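Local coordinates for transferrin binding protein B (PDB 3PQU) that probably binds host transferrin at the outer membrane of a porcine pathogen, as a surface lipoprotein that takes part in iron acquisition, at residues A[231-236]-A[244-249]. Sequence-based numbering, arbitrary orientation.
Sequences SEFAVD and GSLYRN
Phe233 sets its ring obliquely against Gly244, Phe233 CD1 lying 3.9 Å from Gly244 CA. Its CG stands beside the backbone N and anti to the carbonyl carbon (chi1 -56°), a torsion that swings the ring across toward the neighbouring strand. Glycine, with no side chain of its own, lets the ring lie directly against its CA in this non-hydrogen-bonded pair, where the CA atoms of Phe233 and Gly244 are 4.0 Å apart. At the far end of the ring, Phe233 CZ lies 4.2 Å from Leu246 CD2. The same leucine methyl packs against Ser231, Leu246 CD2 being 3.6 Å from Ser231 CB, while Ser231 OG hydrogen-bonds to Thr175 O, so the small polar side chain can be buried. These strands form an antiparallel beta hairpin in the N-lobe barrel, and Phe233 and Leu246 also meet Phe322 and Phe311 of other barrel strands. Between Phe233-Gly244 and the second non-hydrogen-bonded pair, Ser231-Leu246, Glu232 and Ser245 exchange both backbone bonds: Glu232 N gives to Ser245 O at 3.0 Å, and Ser245 N to Glu232 O at 2.8 Å. Their side chains rise from the opposite face of the sheet, partly exposed, which suits polar groups, with Glu232 touching Lys173 and Ser245 touching Lys262 on the flanking strands.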
ATOM      1  N   SER A 231     -16.062 -14.001   2.607  1.00 20.56           N
ATOM      2  CA  SER A 231     -14.690 -14.465   2.554  1.00 16.09           C
ATOM      3  C   SER A 231     -14.197 -14.751   3.962  1.00 20.57           C
ATOM      4  O   SER A 231     -14.624 -14.110   4.930  1.00 15.19           O
ATOM      5  CB  SER A 231     -13.793 -13.422   1.876  1.00 17.77           C
ATOM      6  OG  SER A 231     -13.669 -12.244   2.651  1.00 13.85           O
ATOM      7  N   GLU A 232     -13.292 -15.711   4.077  1.00 17.95           N
ATOM      8  CA  GLU A 232     -12.617 -15.937   5.343  1.00 19.17           C
ATOM      9  C   GLU A 232     -11.154 -16.281   5.101  1.00 19.83           C
ATOM     10  O   GLU A 232     -10.832 -17.034   4.179  1.00 23.14           O
ATOM     11  CB  GLU A 232     -13.310 -17.033   6.153  1.00 22.90           C
ATOM     12  CG  GLU A 232     -12.733 -17.142   7.568  1.00 35.94           C
ATOM     13  CD  GLU A 232     -13.550 -18.037   8.493  1.00 51.97           C
ATOM     14  OE1 GLU A 232     -14.775 -18.189   8.272  1.00 64.06           O
ATOM     15  OE2 GLU A 232     -12.955 -18.577   9.452  1.00 48.46           O
ATOM     16  N   PHE A 233     -10.268 -15.697   5.904  1.00 15.05           N
ATOM     17  CA  PHE A 233      -8.838 -15.991   5.802  1.00 17.61           C
ATOM     18  C   PHE A 233      -8.202 -16.388   7.139  1.00 22.37           C
ATOM     19  O   PHE A 233      -8.587 -15.886   8.197  1.00 23.55           O
ATOM     20  CB  PHE A 233      -8.084 -14.794   5.232  1.00 18.14           C
ATOM     21  CG  PHE A 233      -8.604 -14.325   3.904  1.00 20.93           C
ATOM     22  CD1 PHE A 233      -8.038 -14.784   2.728  1.00 15.73           C
ATOM     23  CD2 PHE A 233      -9.665 -13.423   3.833  1.00 17.79           C
ATOM     24  CE1 PHE A 233      -8.511 -14.356   1.484  1.00 16.40           C
ATOM     25  CE2 PHE A 233     -10.144 -12.991   2.604  1.00 20.07           C
ATOM     26  CZ  PHE A 233      -9.563 -13.460   1.420  1.00 14.59           C
ATOM     27  N   ALA A 234      -7.221 -17.282   7.078  1.00 17.94           N
ATOM     28  CA  ALA A 234      -6.443 -17.663   8.251  1.00 23.20           C
ATOM     29  C   ALA A 234      -4.998 -17.254   7.977  1.00 25.98           C
ATOM     30  O   ALA A 234      -4.348 -17.827   7.109  1.00 19.93           O
ATOM     31  CB  ALA A 234      -6.548 -19.176   8.500  1.00 17.11           C
ATOM     32  N   VAL A 235      -4.501 -16.242   8.683  1.00 21.37           N
ATOM     33  CA  VAL A 235      -3.169 -15.724   8.388  1.00 17.20           C
ATOM     34  C   VAL A 235      -2.137 -16.235   9.391  1.00 17.95           C
ATOM     35  O   VAL A 235      -2.298 -16.060  10.599  1.00 29.23           O
ATOM     36  CB  VAL A 235      -3.133 -14.178   8.373  1.00 23.43           C
ATOM     37  CG1 VAL A 235      -1.708 -13.692   8.089  1.00 31.17           C
ATOM     38  CG2 VAL A 235      -4.121 -13.617   7.352  1.00 18.19           C
ATOM     39  N   ASP A 236      -1.075 -16.858   8.890  1.00 24.97           N
ATOM     40  CA  ASP A 236       0.011 -17.343   9.750  1.00 17.83           C
ATOM     41  C   ASP A 236       1.156 -16.343   9.642  1.00 35.11           C
ATOM     42  O   ASP A 236       2.054 -16.487   8.804  1.00 22.97           O
ATOM     43  CB  ASP A 236       0.455 -18.739   9.293  1.00 23.45           C
ATOM     44  CG  ASP A 236       1.579 -19.338  10.163  1.00 37.10           C
ATOM     45  OD1 ASP A 236       2.260 -18.615  10.931  1.00 30.46           O
ATOM     46  OD2 ASP A 236       1.803 -20.556  10.040  1.00 35.31           O
ATOM     47  N   GLY A 244      -7.251 -19.137   2.656  1.00 21.74           N
ATOM     48  CA  GLY A 244      -8.591 -18.606   2.787  1.00 15.89           C
ATOM     49  C   GLY A 244      -9.595 -19.302   1.898  1.00 26.00           C
ATOM     50  O   GLY A 244      -9.248 -20.190   1.113  1.00 15.12           O
ATOM     51  N   SER A 245     -10.839 -18.861   2.007  1.00 20.25           N
ATOM     52  CA  SER A 245     -11.956 -19.467   1.295  1.00 25.79           C
ATOM     53  C   SER A 245     -12.923 -18.376   0.845  1.00 26.08           C
ATOM     54  O   SER A 245     -13.164 -17.415   1.578  1.00 17.96           O
ATOM     55  CB  SER A 245     -12.685 -20.434   2.247  1.00 11.39           C
ATOM     56  OG  SER A 245     -11.879 -21.558   2.526  1.00 22.91           O
ATOM     57  N   LEU A 246     -13.493 -18.528  -0.341  1.00 11.22           N
ATOM     58  CA  LEU A 246     -14.527 -17.604  -0.797  1.00 11.41           C
ATOM     59  C   LEU A 246     -15.806 -18.366  -1.072  1.00 20.63           C
ATOM     60  O   LEU A 246     -15.785 -19.365  -1.800  1.00 16.62           O
ATOM     61  CB  LEU A 246     -14.083 -16.873  -2.075  1.00 13.97           C
ATOM     62  CG  LEU A 246     -12.669 -16.266  -2.058  1.00 21.50           C
ATOM     63  CD1 LEU A 246     -12.368 -15.611  -3.410  1.00 11.07           C
ATOM     64  CD2 LEU A 246     -12.548 -15.249  -0.948  1.00 11.97           C
ATOM     65  N   TYR A 247     -16.916 -17.866  -0.521  1.00 15.56           N
ATOM     66  CA  TYR A 247     -18.194 -18.568  -0.540  1.00 21.91           C
ATOM     67  C   TYR A 247     -19.282 -17.785  -1.261  1.00 13.39           C
ATOM     68  O   TYR A 247     -19.293 -16.551  -1.231  1.00 19.52           O
ATOM     69  CB  TYR A 247     -18.681 -18.812   0.896  1.00 14.46           C
ATOM     70  CG  TYR A 247     -17.783 -19.689   1.727  1.00 19.92           C
ATOM     71  CD1 TYR A 247     -17.956 -21.073   1.738  1.00 21.44           C
ATOM     72  CD2 TYR A 247     -16.785 -19.138   2.531  1.00 18.70           C
ATOM     73  CE1 TYR A 247     -17.133 -21.899   2.511  1.00 27.46           C
ATOM     74  CE2 TYR A 247     -15.967 -19.950   3.315  1.00 25.83           C
ATOM     75  CZ  TYR A 247     -16.147 -21.326   3.300  1.00 29.48           C
ATOM     76  OH  TYR A 247     -15.342 -22.129   4.074  1.00 37.39           O
ATOM     77  N   ARG A 248     -20.204 -18.511  -1.886  1.00 17.69           N
ATOM     78  CA  ARG A 248     -21.430 -17.930  -2.434  1.00 19.69           C
ATOM     79  C   ARG A 248     -22.584 -18.382  -1.555  1.00 26.69           C
ATOM     80  O   ARG A 248     -22.806 -19.590  -1.351  1.00 16.98           O
ATOM     81  CB  ARG A 248     -21.652 -18.378  -3.893  1.00 25.84           C
ATOM     82  CG  ARG A 248     -22.937 -17.840  -4.567  1.00 23.45           C
ATOM     83  CD  ARG A 248     -23.257 -18.611  -5.861  1.00 22.36           C
ATOM     84  NE  ARG A 248     -24.368 -18.038  -6.624  1.00 16.77           N
ATOM     85  CZ  ARG A 248     -25.636 -18.442  -6.520  1.00 28.52           C
ATOM     86  NH1 ARG A 248     -25.961 -19.411  -5.681  1.00 21.73           N
ATOM     87  NH2 ARG A 248     -26.584 -17.878  -7.256  1.00 24.81           N
ATOM     88  N   ASN A 249     -23.312 -17.416  -1.013  1.00 19.75           N
ATOM     89  CA  ASN A 249     -24.420 -17.720  -0.104  1.00 18.85           C
ATOM     90  C   ASN A 249     -25.754 -17.505  -0.805  1.00 20.23           C
ATOM     91  O   ASN A 249     -26.201 -16.370  -0.950  1.00 21.14           O
ATOM     92  CB  ASN A 249     -24.308 -16.837   1.143  1.00 17.53           C
ATOM     93  CG  ASN A 249     -22.998 -17.049   1.866  1.00 34.98           C
ATOM     94  OD1 ASN A 249     -22.772 -18.111   2.437  1.00 33.09           O
ATOM     95  ND2 ASN A 249     -22.114 -16.060   1.817  1.00 19.68           N
TER